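Local coordinates for arsenite methyltransferase (Chlamydomonas reinhardtii, PDB 5EVJ), which probably methylates trivalent arsenic stepwise, transferring methyl groups from S-adenosylmethionine to arsenic triglutathione to yield mono-, di- and trimethylated arsenicals, at residues 97-102 / 143-148; 168-173 / 198-203; 244-249 / 268-273; 278-283 / 321-326; 285-290 / 341-346. The protein carries 15 engineered substitutions. All coordinates share one frame; numbering follows the deposited sequence.

Interaction 1 (97-102 / 143-148); sequences DAYVAA and MTFIQG. Engineered in segment 97-102: Ala98 (natural residue Cys).
Ala98, Tyr99 and Ala102 of helix 97-102 meet Met143 and Phe145 of strand 143-147, with the two segments nearly antiparallel at 157° and their axes approaching to 9.9 Å. The backbones draw nearest where Ala102 stands beside Met143. From there the methionine bends at chi3 (-95°), which swings its methyl over the tyrosine: Met143 CE sits 4.1 Å from the centroid of the Tyr99 ring, almost on the ring normal. Its sulfur lies oblique to the same ring, completing a Met-aromatic contact, and also rests on the helix, with Met143 SD 3.6 Å from Ala102 CB. Phe145 comes to the edge of the tyrosine instead, placing its CZ 3.8 Å from Tyr99 CE1. The CE1 corner of the phenylalanine reaches the methyl of Ala98, an engineered residue that is cysteine in the natural protein. This is helix-on-sheet packing of the Rossmann-like methyltransferase domain, at an outermost strand of the sheet. Polar partners lie outside it: Tyr99 OH bonds to Ala124 O, and the backbone of Thr144 and Ile146 pairs with strand 110-115. Between these two segments the contact is therefore one of dispersion between sulfur, methyl groups and rings.

Interaction 2 (168-173 / 198-203); sequences SNCVIN and SDVYVD
Asp199 OD2 reaches the turn that follows strand 163-169, where it accepts weak, bent hydrogen bonds from two successive backbone amides, Ile172 N at 3.0 Å and Asn173 N at 3.1 Å. The carboxamide of Asn173 lies nearly coplanar with the carboxylate (14°) without bonding to it, Asn173 ND2 standing 3.2 Å from Asp199 OD2 at a poor angle; ND2 instead donates weakly to a water that donates to Val200 O. The other carboxylate oxygen is occupied by its own strand: Val200 N donates to Asp199 OD1 over 2.7 Å on the anti side, which helps to fix the group's rotation. Behind this first shell stand two backbone bonds of a parallel bridge, Ser198 N to Ser168 O at 3.2 Å and Cys170 N to Ser198 O at 2.9 Å. A second water joins the layers, donating to Ser198 O and accepting from Val171 N. Cys170 SG packs on Val200 CG2 at 3.9 Å and is tied by a disulfide to Cys74. Asn169 ND2 is bonded to Asp97 OD2. The contact lies at the C-terminal end of strand 163-169, where it pairs with strand 193-202, the last of the successive parallel strands. Ile172 leans on helix 178-188, while on the far side of strand 193-202 Tyr201 meets Tyr271 of strand 266-274 edge-to-face.

Interaction 3 (244-249 / 268-273); sequences QLEAEE and SITYRL. Engineered in segment 244-249: Ala247 (natural residue Cys).
Gln244 and Ile269 meet through complementary first torsions: CG of the glutamine is anti to its N (chi1 163°) and the chain runs on extended, while Ile269 (chi1 -53°) sends its branches two ways. Its CG2 lies 3.9 Å from Gln244 CG and hangs 3.6 Å above the plane of the Tyr271 ring. Its CG1 turns to the engineered Ala247, 4.0 Å from that residue's CB. With an alanine in place of Ile269, both branches would be missing, and a gap would probably open between Gln244, Ala247 and the tyrosine face. The strands close one end of the 3-2-1-4-5-7-6 sheet of a class I methyltransferase, 266-274 running antiparallel to both its neighbours and 243-249 forming the edge, and a beta bulge interrupts their register between Gln244 and Glu246. Around it Thr270 serves two residues: its O receives Leu245 N at 2.7 Å, and its N gives to Glu246 O at 3.0 Å. Regular pairing resumes with Glu246 opposite Thr270 and continues to Glu248 and Ser268, which exchange two bonds. Arg272 CG rests on Leu245 CB. Tyr271 OH donates to a water at 2.6 Å that donates to Gln244 OE1; Gln244 NE2 is bonded to Asp308.

Interaction 4 (278-283 / 321-326); sequences GQIEDL and AGNTAS. Engineered in segment 321-326: Ala321 (natural residue Cys).
Asn323, in the first turn of helix 322-329, grips both backbone polar groups of Glu281 in the irregular loop 278-283: its side-chain amide pairs with the N-H and C=O of one residue, imitating the backbone pairing of a neighbouring strand. The engineered Ala321 occupies the N-cap position just before this helix. From CB the chain turns so that CG stands beside the backbone N (chi1 -79°), facing the loop. CG itself comes 3.6 Å from Glu281 N. Beyond it OD1 accepts from Glu281 N at 2.8 Å in a nearly straight bond, the donor slightly tilted from the carbonyl plane, and also lies near the CA of Ile280. At the other tip ND2 donates to Glu281 O at 2.9 Å, with that oxygen in the amide plane, and has a further partner in Asp241 OD2. Three bonds therefore fix the flip of the amide. A leucine in place of Asn323 would probably leave Glu281 N and O, and Asp241, without these mates and let the loop drift from the helix. A turn further on, Ser326 CB packs against Ile280 CD1 at 3.7 Å, while its OG and Gln279 NE2 share Glu330 OE1 as an acceptor. Near the helix start, a water donates to Leu283 O over 2.9 Å and weakly accepts from Asn323 N.

Interaction 5 (285-290 / 341-346); sequences EDYGQV and GDRAVH
Tyr287 O accepts from a water at 2.7 Å, and that water accepts in turn from Asp342 N, joining the two backbones through solvent where the carbonyl oxygens of Tyr287 and Asp342, both acceptors, face each other 3.3 Å apart and cannot bond directly. The tyrosine ring supplies the apolar centre. Extended from CG to NE, Arg343 lies across one face with its CD 3.8 Å from the centroid of the Tyr287 ring, a CH-pi contact 13° off the normal. Its guanidinium continues over the ring in a nearly parallel plane, 14° apart. A second water receives Arg343 NE at 2.9 Å and Gln289 NE2 at 3.0 Å; a third accepts from Arg343 NH1 and donates to Tyr287 OH, itself hydrogen-bonded to Glu281 OE1. The remaining nitrogen, NH2, is bonded to Gln279 O. On another side of the tyrosine, His346 ND1 comes within 3.5 Å of Tyr287 CE1, the rings inclined obliquely, and Glu285 OE1 reaches the edge of the imidazole at CE1. Each segment also carries an Asx turn: Asp286 OD1 accepts from Gly288 N, and Asp342 OD1 from Ala344 N. These turns mark a break between two stretches of antiparallel pairing, strand 285-286 with 348-349 and strand 289-293 with 337-340, at the surface of the C-terminal region.

How the interactions relate
From the N terminus, interaction 1 comes first, bringing helix 96-104 back against strand 143-147 across about 40 residues. Interaction 2 then closes the loop holding helix 178-188, and interaction 3 the one between the last two strands of the methyltransferase sheet, so these three follow in series. Asp97 and Asn169 join the first two, and a backbone bond between Asp199 and Ile269 joins the second to the third, making one continuous body. Interactions 4 and 5 cross, their segments alternating along the chain, and tie the C-terminal loops and short sheets together; Gln279 and Glu281 of one meet Arg343 and Tyr287 of the other.

Interaction 1 (97-102 / 143-148)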
# COMPACT_ATOMS: atom_id res chain seq x y z
N ASP A 97 8.38 9.68 0.83
CA ASP A 97 8.00 8.38 0.22
C ASP A 97 8.08 8.46 -1.31
O ASP A 97 8.46 7.50 -1.97
CB ASP A 97 6.59 7.84 0.72
CG ASP A 97 6.60 7.40 2.22
OD1 ASP A 97 7.69 7.17 2.81
OD2 ASP A 97 5.50 7.25 2.81
N ALA A 98 7.76 9.62 -1.86
CA ALA A 98 7.85 9.78 -3.32
C ALA A 98 9.31 9.76 -3.76
O ALA A 98 9.64 9.23 -4.84
CB ALA A 98 7.15 11.06 -3.75
N TYR A 99 10.21 10.28 -2.91
CA TYR A 99 11.63 10.30 -3.27
C TYR A 99 12.17 8.91 -3.24
O TYR A 99 12.87 8.48 -4.14
CB TYR A 99 12.42 11.18 -2.30
CG TYR A 99 12.44 12.66 -2.68
CD1 TYR A 99 11.27 13.32 -3.07
CD2 TYR A 99 13.63 13.41 -2.66
CE1 TYR A 99 11.26 14.68 -3.41
CE2 TYR A 99 13.61 14.80 -2.99
CZ TYR A 99 12.44 15.40 -3.39
OH TYR A 99 12.39 16.74 -3.73
N VAL A 100 11.76 8.14 -2.25
CA VAL A 100 12.18 6.78 -2.18
C VAL A 100 11.64 6.01 -3.37
O VAL A 100 12.35 5.21 -3.99
CB VAL A 100 11.69 6.13 -0.89
CG1 VAL A 100 11.98 4.62 -0.94
CG2 VAL A 100 12.36 6.84 0.28
N ALA A 101 10.38 6.22 -3.70
CA ALA A 101 9.82 5.47 -4.85
C ALA A 101 10.53 5.84 -6.18
O ALA A 101 10.83 4.98 -7.04
CB ALA A 101 8.34 5.74 -4.92
N ALA A 102 10.78 7.14 -6.34
CA ALA A 102 11.38 7.71 -7.53
C ALA A 102 12.68 6.95 -7.77
O ALA A 102 13.00 6.61 -8.89
CB ALA A 102 11.66 9.17 -7.31
N MET A 143 9.66 12.65 -11.06
CA MET A 143 8.58 13.03 -10.13
C MET A 143 7.75 14.25 -10.59
O MET A 143 8.26 15.16 -11.16
CB MET A 143 9.13 13.32 -8.73
CG MET A 143 9.92 12.16 -8.15
SD MET A 143 10.57 12.44 -6.46
CE MET A 143 12.18 12.99 -7.00
N THR A 144 6.48 14.24 -10.25
CA THR A 144 5.52 15.26 -10.55
C THR A 144 4.77 15.36 -9.24
O THR A 144 4.24 14.37 -8.72
CB THR A 144 4.53 14.83 -11.66
OG1 THR A 144 5.24 14.36 -12.83
CG2 THR A 144 3.56 15.97 -12.07
N PHE A 145 4.78 16.56 -8.66
CA PHE A 145 3.97 16.82 -7.50
C PHE A 145 2.84 17.72 -7.88
O PHE A 145 3.07 18.71 -8.50
CB PHE A 145 4.84 17.48 -6.48
CG PHE A 145 5.91 16.57 -5.97
CD1 PHE A 145 5.58 15.53 -5.06
CD2 PHE A 145 7.20 16.69 -6.42
CE1 PHE A 145 6.55 14.66 -4.62
CE2 PHE A 145 8.19 15.83 -5.98
CZ PHE A 145 7.87 14.83 -5.05
N ILE A 146 1.61 17.35 -7.55
CA ILE A 146 0.49 18.25 -7.83
C ILE A 146 -0.32 18.50 -6.58
O ILE A 146 -0.32 17.70 -5.64
CB ILE A 146 -0.39 17.77 -9.00
CG1 ILE A 146 -1.16 16.52 -8.65
CG2 ILE A 146 0.45 17.47 -10.24
CD1 ILE A 146 -1.38 15.65 -9.86
N GLN A 147 -1.06 19.61 -6.60
CA GLN A 147 -1.86 20.04 -5.49
C GLN A 147 -3.26 19.50 -5.62
O GLN A 147 -3.92 19.71 -6.64
CB GLN A 147 -1.89 21.58 -5.44
CG GLN A 147 -2.83 22.16 -4.38
CD GLN A 147 -2.11 23.16 -3.46
OE1 GLN A 147 -2.21 23.04 -2.23
NE2 GLN A 147 -1.39 24.15 -4.03
N GLY A 148 -3.77 18.90 -4.55
CA GLY A 148 -5.08 18.24 -4.71
C GLY A 148 -5.67 17.67 -3.47
O GLY A 148 -5.05 17.67 -2.43

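Interaction 2 (168-173 / 198-203)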
# COMPACT_ATOMS: atom_id res chain seq x y z
N SER A 168 0.40 5.22 0.11
CA SER A 168 -0.07 6.18 1.07
C SER A 168 0.52 5.87 2.41
O SER A 168 0.79 4.73 2.73
CB SER A 168 -1.59 6.11 1.22
OG SER A 168 -2.07 7.33 1.76
N ASN A 169 0.68 6.90 3.24
CA ASN A 169 1.30 6.66 4.53
C ASN A 169 0.58 7.44 5.62
O ASN A 169 0.84 8.64 5.80
CB ASN A 169 2.78 6.98 4.42
CG ASN A 169 3.58 6.48 5.60
OD1 ASN A 169 3.01 6.19 6.66
ND2 ASN A 169 4.91 6.42 5.46
N CYS A 170 -0.39 6.79 6.28
CA CYS A 170 -1.05 7.35 7.47
C CYS A 170 -1.70 8.65 7.22
O CYS A 170 -1.50 9.55 8.03
CB CYS A 170 -0.02 7.62 8.58
SG CYS A 170 -0.21 6.66 10.09
N VAL A 171 -2.44 8.78 6.13
CA VAL A 171 -3.23 9.97 5.87
C VAL A 171 -4.68 9.62 5.54
O VAL A 171 -5.54 10.49 5.45
CB VAL A 171 -2.71 10.84 4.66
CG1 VAL A 171 -1.35 11.55 4.90
CG2 VAL A 171 -2.75 10.06 3.35
N ILE A 172 -4.99 8.35 5.39
CA ILE A 172 -6.35 8.04 4.99
C ILE A 172 -7.36 8.13 6.14
O ILE A 172 -8.54 8.40 5.91
CB ILE A 172 -6.41 6.75 4.15
CG1 ILE A 172 -5.39 6.87 3.01
CG2 ILE A 172 -7.83 6.48 3.65
CD1 ILE A 172 -5.46 5.82 1.93
N ASN A 173 -6.90 7.96 7.37
CA ASN A 173 -7.80 8.13 8.52
C ASN A 173 -8.29 9.54 8.65
O ASN A 173 -9.23 9.80 9.40
CB ASN A 173 -7.16 7.71 9.85
CG ASN A 173 -6.86 6.19 9.93
OD1 ASN A 173 -6.29 5.74 10.93
ND2 ASN A 173 -7.23 5.41 8.89
N SER A 198 0.07 2.06 4.32
CA SER A 198 0.09 1.81 5.73
C SER A 198 -0.78 2.83 6.42
O SER A 198 -0.91 3.98 5.96
CB SER A 198 1.53 1.83 6.30
OG SER A 198 2.13 3.09 6.02
N ASP A 199 -1.44 2.41 7.48
CA ASP A 199 -2.27 3.32 8.21
C ASP A 199 -2.53 2.72 9.58
O ASP A 199 -2.06 1.60 9.91
CB ASP A 199 -3.57 3.64 7.45
CG ASP A 199 -4.10 5.08 7.72
OD1 ASP A 199 -3.86 5.59 8.82
OD2 ASP A 199 -4.77 5.72 6.86
N VAL A 200 -3.24 3.45 10.41
CA VAL A 200 -3.49 2.95 11.76
C VAL A 200 -4.91 2.41 11.88
O VAL A 200 -5.87 3.01 11.43
CB VAL A 200 -3.21 4.04 12.79
CG1 VAL A 200 -3.66 3.56 14.16
CG2 VAL A 200 -1.73 4.36 12.80
N TYR A 201 -5.04 1.23 12.47
CA TYR A 201 -6.38 0.61 12.68
C TYR A 201 -6.56 0.21 14.13
O TYR A 201 -5.56 0.19 14.91
CB TYR A 201 -6.51 -0.65 11.78
CG TYR A 201 -6.35 -0.26 10.32
CD1 TYR A 201 -5.08 -0.22 9.73
CD2 TYR A 201 -7.46 0.13 9.54
CE1 TYR A 201 -4.91 0.20 8.43
CE2 TYR A 201 -7.28 0.57 8.21
CZ TYR A 201 -5.98 0.59 7.69
OH TYR A 201 -5.76 0.95 6.39
N VAL A 202 -7.79 -0.20 14.47
CA VAL A 202 -8.12 -0.72 15.81
C VAL A 202 -8.68 -2.15 15.76
O VAL A 202 -9.24 -2.56 14.74
CB VAL A 202 -9.19 0.17 16.47
CG1 VAL A 202 -9.27 -0.07 18.00
CG2 VAL A 202 -8.91 1.62 16.16
N ASP A 203 -8.57 -2.89 16.86
CA ASP A 203 -9.08 -4.24 16.88
C ASP A 203 -10.57 -4.24 17.20
O ASP A 203 -11.18 -5.28 17.15
CB ASP A 203 -8.30 -5.15 17.83
CG ASP A 203 -8.61 -4.84 19.32
OD1 ASP A 203 -9.05 -3.73 19.66
OD2 ASP A 203 -8.41 -5.72 20.16
O HOH W 1 -2.53 6.03 4.50
O HOH W 2 -8.42 3.14 9.91

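Interaction 3 (244-249 / 268-273)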
# COMPACT_ATOMS: atom_id res chain seq x y z
N GLN A 244 -3.05 -8.33 4.53
CA GLN A 244 -2.26 -7.67 5.52
C GLN A 244 -0.78 -8.08 5.29
O GLN A 244 -0.41 -9.27 5.34
CB GLN A 244 -2.84 -8.11 6.88
CG GLN A 244 -1.92 -7.84 8.04
CD GLN A 244 -2.61 -8.04 9.37
OE1 GLN A 244 -3.73 -7.56 9.59
NE2 GLN A 244 -1.95 -8.76 10.28
N LEU A 245 0.09 -7.12 5.03
CA LEU A 245 1.49 -7.50 4.81
C LEU A 245 2.21 -7.57 6.15
O LEU A 245 3.00 -8.47 6.39
CB LEU A 245 2.19 -6.49 3.86
CG LEU A 245 3.72 -6.71 3.68
CD1 LEU A 245 4.03 -8.10 3.14
CD2 LEU A 245 4.42 -5.65 2.85
N GLU A 246 1.94 -6.61 7.04
CA GLU A 246 2.50 -6.62 8.37
C GLU A 246 1.79 -5.63 9.31
O GLU A 246 1.22 -4.61 8.90
CB GLU A 246 3.98 -6.31 8.35
CG GLU A 246 4.30 -4.84 8.10
CD GLU A 246 5.77 -4.65 7.76
OE1 GLU A 246 6.63 -4.85 8.65
OE2 GLU A 246 6.07 -4.33 6.59
N ALA A 247 1.81 -5.98 10.59
CA ALA A 247 1.09 -5.22 11.58
C ALA A 247 2.00 -5.11 12.79
O ALA A 247 2.71 -6.06 13.16
CB ALA A 247 -0.21 -5.92 11.95
N GLU A 248 2.00 -3.93 13.36
CA GLU A 248 2.67 -3.71 14.62
C GLU A 248 1.69 -3.03 15.60
O GLU A 248 1.09 -1.98 15.28
CB GLU A 248 3.99 -2.92 14.43
CG GLU A 248 5.23 -3.71 13.95
CD GLU A 248 5.46 -5.09 14.63
OE1 GLU A 248 5.24 -5.22 15.86
OE2 GLU A 248 5.89 -6.06 13.93
N GLU A 249 1.50 -3.65 16.76
CA GLU A 249 0.71 -3.03 17.80
C GLU A 249 1.42 -1.79 18.23
O GLU A 249 2.62 -1.81 18.44
CB GLU A 249 0.47 -3.96 19.00
CG GLU A 249 -0.30 -3.25 20.13
CD GLU A 249 -1.01 -4.17 21.11
OE1 GLU A 249 -0.76 -5.42 21.13
OE2 GLU A 249 -1.88 -3.63 21.86
N SER A 268 -0.59 -0.46 13.43
CA SER A 268 -0.04 0.11 12.25
C SER A 268 -0.11 -1.09 11.33
O SER A 268 0.53 -2.10 11.59
CB SER A 268 1.45 0.42 12.53
OG SER A 268 2.12 0.86 11.37
N ILE A 269 -0.91 -0.99 10.28
CA ILE A 269 -1.02 -2.13 9.32
C ILE A 269 -0.74 -1.63 7.89
O ILE A 269 -1.24 -0.56 7.48
CB ILE A 269 -2.42 -2.78 9.29
CG1 ILE A 269 -2.89 -3.20 10.70
CG2 ILE A 269 -2.47 -3.96 8.30
CD1 ILE A 269 -4.34 -3.73 10.71
N THR A 270 0.03 -2.44 7.16
CA THR A 270 0.31 -2.21 5.76
C THR A 270 -0.55 -3.22 5.05
O THR A 270 -0.39 -4.44 5.22
CB THR A 270 1.82 -2.40 5.35
OG1 THR A 270 2.66 -1.45 6.01
CG2 THR A 270 2.00 -2.16 3.83
N TYR A 271 -1.42 -2.70 4.22
CA TYR A 271 -2.38 -3.48 3.47
C TYR A 271 -2.01 -3.53 2.01
O TYR A 271 -1.46 -2.54 1.46
CB TYR A 271 -3.81 -2.84 3.59
CG TYR A 271 -4.58 -3.36 4.78
CD1 TYR A 271 -4.95 -4.71 4.87
CD2 TYR A 271 -4.94 -2.51 5.83
CE1 TYR A 271 -5.67 -5.20 5.96
CE2 TYR A 271 -5.65 -2.95 6.92
CZ TYR A 271 -5.98 -4.31 7.01
OH TYR A 271 -6.64 -4.73 8.14
N ARG A 272 -2.43 -4.62 1.38
CA ARG A 272 -2.25 -4.85 -0.02
C ARG A 272 -3.60 -5.03 -0.70
O ARG A 272 -4.34 -5.98 -0.41
CB ARG A 272 -1.37 -6.06 -0.25
CG ARG A 272 -0.04 -5.90 0.50
CD ARG A 272 0.96 -6.92 -0.07
NE ARG A 272 1.52 -6.52 -1.37
CZ ARG A 272 2.69 -6.92 -1.88
NH1 ARG A 272 3.45 -7.80 -1.24
NH2 ARG A 272 3.14 -6.42 -3.06
N LEU A 273 -3.91 -4.12 -1.63
CA LEU A 273 -5.19 -4.08 -2.27
C LEU A 273 -4.98 -4.22 -3.78
O LEU A 273 -4.75 -3.20 -4.50
CB LEU A 273 -5.87 -2.80 -1.92
CG LEU A 273 -6.79 -2.66 -0.71
CD1 LEU A 273 -6.38 -3.49 0.50
CD2 LEU A 273 -6.97 -1.19 -0.34
O HOH W 3 -6.56 -7.14 9.10

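Interaction 4 (278-283 / 321-326)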
# COMPACT_ATOMS: atom_id res chain seq x y z
N GLY A 278 -12.48 -9.02 -12.27
CA GLY A 278 -13.17 -10.30 -12.57
C GLY A 278 -12.55 -11.50 -11.84
O GLY A 278 -13.13 -12.57 -11.92
N GLN A 279 -11.46 -11.33 -11.09
CA GLN A 279 -10.72 -12.48 -10.57
C GLN A 279 -10.72 -12.61 -9.05
O GLN A 279 -10.50 -13.72 -8.57
CB GLN A 279 -9.23 -12.41 -11.01
CG GLN A 279 -9.01 -12.43 -12.54
CD GLN A 279 -9.28 -13.83 -13.12
OE1 GLN A 279 -10.38 -14.10 -13.49
NE2 GLN A 279 -8.29 -14.75 -13.09
N ILE A 280 -10.90 -11.51 -8.30
CA ILE A 280 -10.59 -11.54 -6.89
C ILE A 280 -11.92 -11.85 -6.15
O ILE A 280 -12.92 -11.16 -6.36
CB ILE A 280 -9.96 -10.21 -6.36
CG1 ILE A 280 -8.64 -9.81 -7.09
CG2 ILE A 280 -9.65 -10.34 -4.88
CD1 ILE A 280 -7.65 -10.97 -7.26
N GLU A 281 -11.94 -12.93 -5.36
CA GLU A 281 -13.23 -13.47 -4.80
C GLU A 281 -13.20 -13.27 -3.34
O GLU A 281 -12.15 -12.94 -2.79
CB GLU A 281 -13.42 -14.95 -5.15
CG GLU A 281 -13.61 -15.15 -6.64
CD GLU A 281 -13.74 -16.61 -7.03
OE1 GLU A 281 -12.71 -17.24 -7.33
OE2 GLU A 281 -14.88 -17.13 -7.16
N ASP A 282 -14.33 -13.39 -2.67
CA ASP A 282 -14.32 -13.16 -1.22
C ASP A 282 -14.11 -14.42 -0.45
O ASP A 282 -14.35 -14.42 0.72
CB ASP A 282 -15.61 -12.47 -0.71
CG ASP A 282 -16.91 -13.24 -1.08
OD1 ASP A 282 -16.90 -14.42 -1.51
OD2 ASP A 282 -18.03 -12.64 -0.88
N LEU A 283 -13.68 -15.49 -1.08
CA LEU A 283 -13.13 -16.61 -0.27
C LEU A 283 -11.92 -17.11 -1.02
O LEU A 283 -11.81 -16.88 -2.23
CB LEU A 283 -14.14 -17.77 -0.12
CG LEU A 283 -15.40 -17.52 0.78
CD1 LEU A 283 -16.36 -18.70 0.63
CD2 LEU A 283 -15.13 -17.27 2.26
N ALA A 321 -4.62 -20.61 -3.59
CA ALA A 321 -5.99 -20.29 -4.05
C ALA A 321 -5.98 -19.36 -5.30
O ALA A 321 -4.94 -18.78 -5.63
CB ALA A 321 -6.78 -19.69 -2.92
N GLY A 322 -7.11 -19.26 -6.01
CA GLY A 322 -7.33 -18.29 -7.15
C GLY A 322 -6.78 -16.89 -6.86
O GLY A 322 -6.04 -16.28 -7.69
N ASN A 323 -7.05 -16.43 -5.65
CA ASN A 323 -6.75 -15.04 -5.33
C ASN A 323 -5.28 -14.83 -5.34
O ASN A 323 -4.76 -13.92 -6.02
CB ASN A 323 -7.34 -14.57 -3.98
CG ASN A 323 -8.84 -14.25 -4.06
OD1 ASN A 323 -9.47 -14.33 -5.14
ND2 ASN A 323 -9.42 -13.88 -2.91
N THR A 324 -4.62 -15.63 -4.54
CA THR A 324 -3.20 -15.57 -4.40
C THR A 324 -2.56 -15.82 -5.79
O THR A 324 -1.61 -15.13 -6.12
CB THR A 324 -2.73 -16.68 -3.43
OG1 THR A 324 -3.17 -16.31 -2.10
CG2 THR A 324 -1.19 -16.76 -3.47
N ALA A 325 -3.06 -16.79 -6.56
CA ALA A 325 -2.47 -17.02 -7.91
C ALA A 325 -2.59 -15.73 -8.77
O ALA A 325 -1.71 -15.41 -9.57
CB ALA A 325 -3.10 -18.23 -8.63
N SER A 326 -3.69 -15.01 -8.62
CA SER A 326 -3.91 -13.77 -9.36
C SER A 326 -2.94 -12.71 -8.85
O SER A 326 -2.40 -11.93 -9.66
CB SER A 326 -5.40 -13.26 -9.16
OG SER A 326 -6.31 -14.07 -9.90
O HOH W 4 -10.35 -16.62 -6.66
O HOH W 5 -9.56 -17.27 -4.09

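Interaction 5 (285-290 / 341-346)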
# COMPACT_ATOMS: atom_id res chain seq x y z
N GLU A 285 -10.63 -19.79 -3.01
CA GLU A 285 -11.33 -20.76 -3.83
C GLU A 285 -10.28 -21.60 -4.51
O GLU A 285 -9.22 -21.10 -4.93
CB GLU A 285 -12.15 -20.08 -4.96
CG GLU A 285 -13.32 -19.21 -4.48
CD GLU A 285 -14.43 -20.03 -3.79
OE1 GLU A 285 -14.34 -21.30 -3.74
OE2 GLU A 285 -15.42 -19.42 -3.29
N ASP A 286 -10.59 -22.88 -4.70
CA ASP A 286 -9.55 -23.83 -5.09
C ASP A 286 -9.61 -24.13 -6.58
O ASP A 286 -10.49 -24.85 -6.99
CB ASP A 286 -9.77 -25.14 -4.32
CG ASP A 286 -8.54 -26.15 -4.45
OD1 ASP A 286 -7.65 -25.95 -5.35
OD2 ASP A 286 -8.48 -27.09 -3.58
N TYR A 287 -8.68 -23.66 -7.38
CA TYR A 287 -8.65 -24.07 -8.77
C TYR A 287 -7.45 -25.01 -9.06
O TYR A 287 -7.12 -25.26 -10.24
CB TYR A 287 -8.61 -22.83 -9.69
CG TYR A 287 -9.75 -21.91 -9.46
CD1 TYR A 287 -10.99 -22.17 -10.01
CD2 TYR A 287 -9.61 -20.77 -8.66
CE1 TYR A 287 -12.07 -21.33 -9.78
CE2 TYR A 287 -10.66 -19.92 -8.44
CZ TYR A 287 -11.90 -20.23 -8.99
OH TYR A 287 -12.97 -19.40 -8.78
N GLY A 288 -6.84 -25.56 -8.01
CA GLY A 288 -5.69 -26.46 -8.19
C GLY A 288 -4.43 -25.84 -8.79
O GLY A 288 -3.61 -26.56 -9.44
N GLN A 289 -4.25 -24.52 -8.59
CA GLN A 289 -3.08 -23.88 -9.13
C GLN A 289 -1.87 -24.04 -8.22
O GLN A 289 -1.99 -24.21 -6.97
CB GLN A 289 -3.36 -22.41 -9.42
CG GLN A 289 -4.43 -22.15 -10.48
CD GLN A 289 -5.09 -20.79 -10.24
OE1 GLN A 289 -5.66 -20.52 -9.18
NE2 GLN A 289 -4.90 -19.90 -11.18
N VAL A 290 -0.69 -23.93 -8.84
CA VAL A 290 0.61 -23.89 -8.08
C VAL A 290 1.40 -22.67 -8.48
O VAL A 290 1.51 -22.42 -9.68
CB VAL A 290 1.44 -25.15 -8.47
CG1 VAL A 290 2.86 -25.14 -7.88
CG2 VAL A 290 0.64 -26.41 -8.08
N GLY A 341 -1.27 -24.44 -13.86
CA GLY A 341 -2.69 -24.66 -13.78
C GLY A 341 -3.44 -23.47 -14.32
O GLY A 341 -2.85 -22.56 -14.91
N ASP A 342 -4.75 -23.48 -14.15
CA ASP A 342 -5.57 -22.34 -14.49
C ASP A 342 -6.92 -22.49 -13.78
O ASP A 342 -7.03 -23.21 -12.79
CB ASP A 342 -5.69 -22.26 -16.01
CG ASP A 342 -6.36 -23.45 -16.58
OD1 ASP A 342 -7.02 -24.19 -15.80
OD2 ASP A 342 -6.23 -23.66 -17.79
N ARG A 343 -7.94 -21.78 -14.26
CA ARG A 343 -9.20 -21.72 -13.54
C ARG A 343 -10.27 -22.46 -14.30
O ARG A 343 -11.41 -22.25 -14.02
CB ARG A 343 -9.62 -20.25 -13.27
CG ARG A 343 -8.77 -19.53 -12.25
CD ARG A 343 -9.66 -18.40 -11.71
NE ARG A 343 -8.94 -17.46 -10.87
CZ ARG A 343 -9.51 -16.54 -10.08
NH1 ARG A 343 -10.87 -16.38 -10.02
NH2 ARG A 343 -8.69 -15.71 -9.38
N ALA A 344 -9.93 -23.36 -15.23
CA ALA A 344 -10.99 -24.11 -15.97
C ALA A 344 -11.80 -25.09 -15.11
O ALA A 344 -12.90 -25.53 -15.49
CB ALA A 344 -10.45 -24.79 -17.23
N VAL A 345 -11.27 -25.44 -13.96
CA VAL A 345 -11.96 -26.42 -13.16
C VAL A 345 -11.89 -25.94 -11.77
O VAL A 345 -10.80 -25.66 -11.28
CB VAL A 345 -11.38 -27.88 -13.22
CG1 VAL A 345 -12.19 -28.77 -12.27
CG2 VAL A 345 -11.36 -28.46 -14.67
N HIS A 346 -13.07 -25.86 -11.15
CA HIS A 346 -13.17 -25.45 -9.74
C HIS A 346 -13.28 -26.68 -8.85
O HIS A 346 -14.09 -27.62 -9.12
CB HIS A 346 -14.39 -24.50 -9.61
CG HIS A 346 -14.73 -24.09 -8.22
ND1 HIS A 346 -13.95 -23.21 -7.50
CD2 HIS A 346 -15.78 -24.39 -7.44
CE1 HIS A 346 -14.48 -23.03 -6.30
NE2 HIS A 346 -15.60 -23.74 -6.25
O HOH W 6 -12.90 -17.72 -11.52
O HOH W 7 -5.15 -25.58 -11.99
O HOH W 8 -6.04 -17.25 -10.52
O HOH W 9 -3.86 -19.51 -13.83